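Local coordinates for protein 11R-lipoxygenase (Gersemia fruticosa, PDB 3VF1) that probably catalyses the dioxygenation of polyunsaturated fatty acids at a non-heme iron centre, as a calcium-dependent lipoxygenase, at residues D310-I313 with L314-I317; W372-A375 with K376-R380; A382-Q385 with Y386-I390. One frame throughout, in Å; residues are numbered along the deposited sequence.

Interaction 1 (D310-I313 with L314-I317); sequences DYKI and LEGI
Two backbone hydrogen bonds, from Leu314 N to Tyr311 O at 3.1 Å and from Glu315 N to Lys312 O at 2.9 Å, tie 310-313 to 314-317. Both span three residues, the spacing of a 3-10 turn. A type II beta turn follows directly, closed by Ile317 N on Leu314 O, with Gly316 at its third position, where phi is positive (96°). Lys312 N gives a weak bond back to Asp310 OD1, which also accepts from Gln353 NE2, and Ile313 O accepts a bond from Lys463 of helix 456-465.

The apolar part is slight: Leu314 CD1 reaches Tyr311 CB at 4.1 Å. Separately, the Ile317 CG1 methylene lies 3.8 Å from the carbonyl oxygen Ile313 O. With its CG anti to the carbonyl carbon (chi1 -64°), Tyr311 sends its ring away from 314-317, and its hydroxyl hydrogen-bonds Asp383 on helix 369-410.

Among the charged side chains, Lys312 and Glu315 cross obliquely, Lys312 CG lying 3.9 Å from Glu315 OE1. Their charges do not meet: Lys312 NZ stays 5.4 Å from Glu315 OE1, so any attraction is probably modest.

With so few side-chain contacts joining the two segments, backbone bonds probably set the shape of this loop between strands 306-310 and 321-322, while Tyr311, Ile313 and Leu314 turn their side chains to packing on helix 369-410.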
loop_
_atom_site.group_PDB
_atom_site.type_symbol
_atom_site.label_atom_id
_atom_site.label_comp_id
_atom_site.label_asym_id
_atom_site.label_seq_id
_atom_site.Cartn_x
_atom_site.Cartn_y
_atom_site.Cartn_z
ATOM N N ASP A 310 -17.893 2.128 -15.703
ATOM C CA ASP A 310 -17.902 3.428 -16.364
ATOM C C ASP A 310 -16.625 4.203 -16.056
ATOM O O ASP A 310 -16.351 4.524 -14.900
ATOM C CB ASP A 310 -19.121 4.234 -15.906
ATOM C CG ASP A 310 -19.248 5.566 -16.623
ATOM O OD1 ASP A 310 -18.257 6.016 -17.238
ATOM O OD2 ASP A 310 -20.341 6.170 -16.568
ATOM N N TYR A 311 -15.855 4.510 -17.096
ATOM C CA TYR A 311 -14.593 5.226 -16.932
ATOM C C TYR A 311 -14.711 6.687 -17.360
ATOM O O TYR A 311 -13.822 7.238 -18.009
ATOM C CB TYR A 311 -13.488 4.517 -17.715
ATOM C CG TYR A 311 -13.221 3.128 -17.188
ATOM C CD1 TYR A 311 -13.977 2.046 -17.616
ATOM C CD2 TYR A 311 -12.232 2.905 -16.241
ATOM C CE1 TYR A 311 -13.746 0.779 -17.124
ATOM C CE2 TYR A 311 -11.994 1.642 -15.745
ATOM C CZ TYR A 311 -12.754 0.583 -16.188
ATOM O OH TYR A 311 -12.517 -0.676 -15.691
ATOM N N LYS A 312 -15.821 7.308 -16.975
ATOM C CA LYS A 312 -16.062 8.717 -17.255
ATOM C C LYS A 312 -14.917 9.602 -16.773
ATOM O O LYS A 312 -14.641 10.644 -17.361
ATOM C CB LYS A 312 -17.362 9.159 -16.582
ATOM C CG LYS A 312 -17.690 10.628 -16.771
ATOM C CD LYS A 312 -19.054 10.967 -16.194
ATOM C CE LYS A 312 -19.439 12.409 -16.486
ATOM N NZ LYS A 312 -20.824 12.718 -16.029
ATOM N N ILE A 313 -14.253 9.188 -15.699
ATOM C CA ILE A 313 -13.229 10.019 -15.072
ATOM C C ILE A 313 -12.056 10.313 -16.010
ATOM O O ILE A 313 -11.333 11.288 -15.816
ATOM C CB ILE A 313 -12.699 9.378 -13.769
ATOM C CG1 ILE A 313 -11.839 10.383 -13.001
ATOM C CG2 ILE A 313 -11.909 8.109 -14.071
ATOM C CD1 ILE A 313 -11.507 9.953 -11.589
ATOM N N LEU A 314 -11.873 9.478 -17.026
ATOM C CA LEU A 314 -10.791 9.680 -17.986
ATOM C C LEU A 314 -11.080 10.839 -18.936
ATOM O O LEU A 314 -10.201 11.284 -19.673
ATOM C CB LEU A 314 -10.543 8.403 -18.789
ATOM C CG LEU A 314 -9.811 7.293 -18.033
ATOM C CD1 LEU A 314 -9.808 6.002 -18.836
ATOM C CD2 LEU A 314 -8.391 7.726 -17.709
ATOM N N GLU A 315 -12.315 11.326 -18.914
ATOM C CA GLU A 315 -12.713 12.425 -19.780
ATOM C C GLU A 315 -11.936 13.689 -19.425
ATOM O O GLU A 315 -11.966 14.145 -18.283
ATOM C CB GLU A 315 -14.216 12.672 -19.650
ATOM C CG GLU A 315 -14.857 13.290 -20.881
ATOM C CD GLU A 315 -16.372 13.206 -20.849
ATOM O OE1 GLU A 315 -16.931 12.973 -19.756
ATOM O OE2 GLU A 315 -17.001 13.364 -21.919
ATOM N N GLY A 316 -11.235 14.248 -20.409
ATOM C CA GLY A 316 -10.477 15.469 -20.207
ATOM C C GLY A 316 -9.009 15.231 -19.899
ATOM O O GLY A 316 -8.216 16.171 -19.875
ATOM N N ILE A 317 -8.641 13.977 -19.661
ATOM C CA ILE A 317 -7.255 13.634 -19.363
ATOM C C ILE A 317 -6.454 13.494 -20.658
ATOM O O ILE A 317 -6.764 12.644 -21.494
ATOM C CB ILE A 317 -7.158 12.320 -18.568
ATOM C CG1 ILE A 317 -8.062 12.376 -17.332
ATOM C CG2 ILE A 317 -5.715 12.043 -18.168
ATOM C CD1 ILE A 317 -7.739 13.511 -16.381
#

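Interaction 2 (W372-A375 with K376-R380); sequences WIMA and KLWLR
The aliphatic chain of Lys376 crosses one face of the Trp372 indole at about a right angle, and the polar ends of both residues share one carboxylate oxygen, Asp254 OD1. Lys376 CG makes a CH-pi contact 4.1 Å from the centroid of the five-membered ring of Trp372, 22° off the normal, and Lys376 CD comes within 3.5 Å of Trp372 NE1. A bend at chi3 (-63°) carries the chain on toward the pyrrole side, where Lys376 NZ meets Asp254 OD1 by a salt bridge and Trp372 NE1 by a hydrogen bond. With an alanine at Trp372, the lysine chain would probably lose its flat support and Asp254 OD1 the indole N-H.

Two residues further along the helix, Met374 lies beside Trp378. Met374 SD is 4.3 Å from the centroid of the Trp378 five-membered ring and 81° off its normal, a Met-aromatic contact at the edge. The same Met374 SD is 3.3 Å from Trp378 NE1. Ile373 CG2 meets Leu377 CD1 at 4.0 Å, the two side chains lying side by side and pointing the same way.

Lys376 N bonds to Trp372 O at 3.0 Å, and Leu377, Trp378 and Leu379 repeat this step. Such i to i+4 backbone bonds define an alpha helix and bring side chains four apart together, here in helix 369-410 of the lipoxygenase domain.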
loop_
_atom_site.group_PDB
_atom_site.type_symbol
_atom_site.label_atom_id
_atom_site.label_comp_id
_atom_site.label_asym_id
_atom_site.label_seq_id
_atom_site.Cartn_x
_atom_site.Cartn_y
_atom_site.Cartn_z
ATOM N N TRP A 372 -14.518 -7.480 -31.686
ATOM C CA TRP A 372 -14.853 -7.665 -30.282
ATOM C C TRP A 372 -13.594 -7.707 -29.419
ATOM O O TRP A 372 -13.562 -7.142 -28.327
ATOM C CB TRP A 372 -15.663 -8.947 -30.088
ATOM C CG TRP A 372 -16.003 -9.217 -28.655
ATOM C CD1 TRP A 372 -15.691 -10.333 -27.934
ATOM C CD2 TRP A 372 -16.710 -8.346 -27.763
ATOM N NE1 TRP A 372 -16.167 -10.213 -26.651
ATOM C CE2 TRP A 372 -16.794 -9.003 -26.519
ATOM C CE3 TRP A 372 -17.281 -7.078 -27.896
ATOM C CZ2 TRP A 372 -17.427 -8.433 -25.416
ATOM C CZ3 TRP A 372 -17.909 -6.514 -26.798
ATOM C CH2 TRP A 372 -17.976 -7.191 -25.576
ATOM N N ILE A 373 -12.560 -8.381 -29.913
ATOM C CA ILE A 373 -11.289 -8.446 -29.201
ATOM C C ILE A 373 -10.680 -7.052 -29.084
ATOM O O ILE A 373 -10.166 -6.678 -28.032
ATOM C CB ILE A 373 -10.298 -9.400 -29.898
ATOM C CG1 ILE A 373 -10.693 -10.850 -29.618
ATOM C CG2 ILE A 373 -8.876 -9.147 -29.419
ATOM C CD1 ILE A 373 -9.888 -11.875 -30.394
ATOM N N MET A 374 -10.745 -6.284 -30.166
ATOM C CA MET A 374 -10.232 -4.921 -30.159
ATOM C C MET A 374 -10.963 -4.091 -29.107
ATOM O O MET A 374 -10.340 -3.390 -28.308
ATOM C CB MET A 374 -10.394 -4.281 -31.541
ATOM C CG MET A 374 -10.023 -2.801 -31.595
ATOM S SD MET A 374 -8.260 -2.486 -31.353
ATOM C CE MET A 374 -7.614 -2.875 -32.980
ATOM N N ALA A 375 -12.288 -4.181 -29.106
ATOM C CA ALA A 375 -13.107 -3.414 -28.176
ATOM C C ALA A 375 -12.721 -3.723 -26.732
ATOM O O ALA A 375 -12.620 -2.822 -25.901
ATOM C CB ALA A 375 -14.581 -3.705 -28.403
ATOM N N LYS A 376 -12.503 -5.002 -26.440
ATOM C CA LYS A 376 -12.145 -5.427 -25.092
ATOM C C LYS A 376 -10.784 -4.878 -24.670
ATOM O O LYS A 376 -10.601 -4.479 -23.521
ATOM C CB LYS A 376 -12.154 -6.954 -24.992
ATOM C CG LYS A 376 -13.550 -7.561 -25.027
ATOM C CD LYS A 376 -13.534 -9.052 -24.727
ATOM C CE LYS A 376 -12.764 -9.838 -25.777
ATOM N NZ LYS A 376 -12.796 -11.302 -25.505
ATOM N N LEU A 377 -9.834 -4.857 -25.598
ATOM C CA LEU A 377 -8.494 -4.364 -25.302
ATOM C C LEU A 377 -8.526 -2.901 -24.880
ATOM O O LEU A 377 -7.796 -2.496 -23.978
ATOM C CB LEU A 377 -7.574 -4.542 -26.511
ATOM C CG LEU A 377 -7.196 -5.992 -26.835
ATOM C CD1 LEU A 377 -6.538 -6.090 -28.204
ATOM C CD2 LEU A 377 -6.279 -6.557 -25.762
ATOM N N TRP A 378 -9.378 -2.114 -25.529
ATOM C CA TRP A 378 -9.484 -0.689 -25.223
ATOM C C TRP A 378 -10.163 -0.442 -23.880
ATOM O O TRP A 378 -9.889 0.557 -23.216
ATOM C CB TRP A 378 -10.231 0.044 -26.338
ATOM C CG TRP A 378 -9.361 0.371 -27.520
ATOM C CD1 TRP A 378 -9.218 -0.359 -28.665
ATOM C CD2 TRP A 378 -8.509 1.515 -27.665
ATOM N NE1 TRP A 378 -8.334 0.261 -29.513
ATOM C CE2 TRP A 378 -7.883 1.411 -28.924
ATOM C CE3 TRP A 378 -8.216 2.614 -26.854
ATOM C CZ2 TRP A 378 -6.982 2.366 -29.388
ATOM C CZ3 TRP A 378 -7.321 3.562 -27.318
ATOM C CH2 TRP A 378 -6.717 3.432 -28.574
ATOM N N LEU A 379 -11.044 -1.352 -23.477
ATOM C CA LEU A 379 -11.698 -1.252 -22.176
ATOM C C LEU A 379 -10.695 -1.532 -21.059
ATOM O O LEU A 379 -10.677 -0.843 -20.040
ATOM C CB LEU A 379 -12.872 -2.230 -22.089
ATOM C CG LEU A 379 -13.679 -2.199 -20.790
ATOM C CD1 LEU A 379 -14.352 -0.849 -20.594
ATOM C CD2 LEU A 379 -14.712 -3.317 -20.780
ATOM N N ARG A 380 -9.859 -2.546 -21.258
ATOM C CA ARG A 380 -8.836 -2.901 -20.282
ATOM C C ARG A 380 -7.768 -1.818 -20.178
ATOM O O ARG A 380 -7.249 -1.549 -19.095
ATOM C CB ARG A 380 -8.183 -4.232 -20.658
ATOM C CG ARG A 380 -9.116 -5.423 -20.561
ATOM C CD ARG A 380 -9.493 -5.710 -19.118
ATOM N NE ARG A 380 -8.336 -6.099 -18.315
ATOM C CZ ARG A 380 -8.312 -6.107 -16.985
ATOM N NH1 ARG A 380 -9.380 -5.738 -16.288
ATOM N NH2 ARG A 380 -7.211 -6.478 -16.348
#

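Interaction 3 (A382-Q385 with Y386-I390); sequences ADTQ and YHQMI
Tyr386 opens 386-390 by giving its N to Ala382 O, 3.2 Å away. Its CB rests against the carbonyl oxygen of Asp383, and with CG anti to the backbone N (chi1 -168°) the ring leads away from 382-385. Within its own segment, one face of that Tyr386 ring takes Ile390 CD1, 3.9 Å above the plane and offset toward the rim.

His387 follows with a shorter bond, His387 N lying 2.8 Å from Asp383 O. Its imidazole turns away from 382-385, and NE2 hydrogen-bonds the carbonyl of Val578.

Gln388 N bonds in the same way to Thr384 O. The two side chains lie side by side, Gln388 CG 4.2 Å from Thr384 CG2 and 3.4 Å from Thr384 O. Bent at chi2 (-64°), Gln388 bonds Gln582 through NE2, and its side chain lies about 8 Å from the iron and about 4 Å from the side chain of His392, an iron ligand.

Met389 N makes only a weak bond to Gln385 O, 3.3 Å long. This weakening falls where the helix widens into a pi-type turn at 387-390, although Ile390 N still bonds Tyr386 O. That turn lies just before His392, so the contact belongs to the part of helix 369-410 that leads into the iron ligands His392 and His397.

The surroundings differ round the helix: Thr384, His387 and Gln388 touch helix 582-586, Met389 and Ile390 pack on helix 456-465, and Ala382 meets Leu314 in the loop between strands 306-310 and 321-322.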
loop_
_atom_site.group_PDB
_atom_site.type_symbol
_atom_site.label_atom_id
_atom_site.label_comp_id
_atom_site.label_asym_id
_atom_site.label_seq_id
_atom_site.Cartn_x
_atom_site.Cartn_y
_atom_site.Cartn_z
ATOM N N ALA A 382 -8.142 1.375 -20.523
ATOM C CA ALA A 382 -8.702 2.414 -19.672
ATOM C C ALA A 382 -8.580 2.010 -18.206
ATOM O O ALA A 382 -8.218 2.824 -17.351
ATOM C CB ALA A 382 -10.157 2.664 -20.031
ATOM N N ASP A 383 -8.878 0.746 -17.921
ATOM C CA ASP A 383 -8.839 0.239 -16.555
ATOM C C ASP A 383 -7.422 0.291 -15.994
ATOM O O ASP A 383 -7.230 0.533 -14.803
ATOM C CB ASP A 383 -9.374 -1.193 -16.503
ATOM C CG ASP A 383 -9.450 -1.736 -15.088
ATOM O OD1 ASP A 383 -10.436 -1.432 -14.383
ATOM O OD2 ASP A 383 -8.522 -2.469 -14.683
ATOM N N THR A 384 -6.436 0.066 -16.854
ATOM C CA THR A 384 -5.037 0.118 -16.442
ATOM C C THR A 384 -4.668 1.518 -15.966
ATOM O O THR A 384 -3.992 1.676 -14.951
ATOM C CB THR A 384 -4.091 -0.281 -17.589
ATOM O OG1 THR A 384 -4.330 -1.644 -17.954
ATOM C CG2 THR A 384 -2.638 -0.115 -17.165
ATOM N N GLN A 385 -5.115 2.530 -16.704
ATOM C CA GLN A 385 -4.861 3.914 -16.327
ATOM C C GLN A 385 -5.410 4.135 -14.927
ATOM O O GLN A 385 -4.741 4.693 -14.057
ATOM C CB GLN A 385 -5.538 4.894 -17.294
ATOM C CG GLN A 385 -5.385 4.573 -18.774
ATOM C CD GLN A 385 -3.940 4.427 -19.203
ATOM O OE1 GLN A 385 -3.164 5.379 -19.138
ATOM N NE2 GLN A 385 -3.571 3.228 -19.646
ATOM N N TYR A 386 -6.643 3.681 -14.722
ATOM C CA TYR A 386 -7.331 3.832 -13.449
ATOM C C TYR A 386 -6.585 3.099 -12.336
ATOM O O TYR A 386 -6.369 3.649 -11.260
ATOM C CB TYR A 386 -8.757 3.290 -13.570
ATOM C CG TYR A 386 -9.662 3.643 -12.412
ATOM C CD1 TYR A 386 -9.522 3.022 -11.176
ATOM C CD2 TYR A 386 -10.669 4.587 -12.558
ATOM C CE1 TYR A 386 -10.354 3.339 -10.118
ATOM C CE2 TYR A 386 -11.506 4.912 -11.507
ATOM C CZ TYR A 386 -11.343 4.284 -10.290
ATOM O OH TYR A 386 -12.174 4.604 -9.241
ATOM N N HIS A 387 -6.188 1.859 -12.602
ATOM C CA HIS A 387 -5.552 1.036 -11.579
ATOM C C HIS A 387 -4.221 1.611 -11.106
ATOM O O HIS A 387 -3.974 1.714 -9.907
ATOM C CB HIS A 387 -5.321 -0.385 -12.088
ATOM C CG HIS A 387 -4.392 -1.182 -11.227
ATOM N ND1 HIS A 387 -3.104 -1.489 -11.609
ATOM C CD2 HIS A 387 -4.556 -1.715 -9.995
ATOM C CE1 HIS A 387 -2.519 -2.189 -10.654
ATOM N NE2 HIS A 387 -3.378 -2.340 -9.663
ATOM N N GLN A 388 -3.364 1.979 -12.052
ATOM C CA GLN A 388 -2.021 2.437 -11.722
ATOM C C GLN A 388 -2.030 3.737 -10.923
ATOM O O GLN A 388 -1.366 3.843 -9.895
ATOM C CB GLN A 388 -1.196 2.626 -12.995
ATOM C CG GLN A 388 -0.830 1.329 -13.694
ATOM C CD GLN A 388 0.079 0.451 -12.852
ATOM O OE1 GLN A 388 0.796 0.936 -11.976
ATOM N NE2 GLN A 388 0.049 -0.850 -13.111
ATOM N N MET A 389 -2.787 4.719 -11.396
ATOM C CA MET A 389 -2.745 6.054 -10.810
ATOM C C MET A 389 -3.702 6.229 -9.633
ATOM O O MET A 389 -3.355 6.866 -8.639
ATOM C CB MET A 389 -3.045 7.107 -11.879
ATOM C CG MET A 389 -2.126 7.036 -13.089
ATOM S SD MET A 389 -0.385 6.863 -12.633
ATOM C CE MET A 389 -0.171 8.258 -11.532
ATOM N N ILE A 390 -4.902 5.667 -9.737
ATOM C CA ILE A 390 -5.923 5.878 -8.713
ATOM C C ILE A 390 -5.966 4.751 -7.686
ATOM O O ILE A 390 -5.825 4.992 -6.486
ATOM C CB ILE A 390 -7.322 6.053 -9.339
ATOM C CG1 ILE A 390 -7.384 7.372 -10.113
ATOM C CG2 ILE A 390 -8.399 6.022 -8.261
ATOM C CD1 ILE A 390 -8.702 7.620 -10.819
#

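Interactions 2 and 3 are consecutive, buried lengths of helix 369-410, whereas interaction 1 is a partly buried loop laid against that helix. Interaction 1 touches both: Tyr311 CE1 packs on Leu379 CD1 at 3.9 Å, and Ile313 CD1 on Ile390 CD1 at 3.7 Å. Interactions 2 and 3 adjoin in sequence, their centres 15 Å apart, and Arg380 O accepts a hydrogen bond from Thr384 OG1. Their chemistry follows their place. Interaction 2, distant from the annotated sites, relies on aromatic and aliphatic side-chain pairs; interaction 3, nearer the iron, has few side-chain contacts across its segments and directs polar groups to outside partners. Interaction 1 depends on i to i+3 backbone bonds rather than alpha-helical ones.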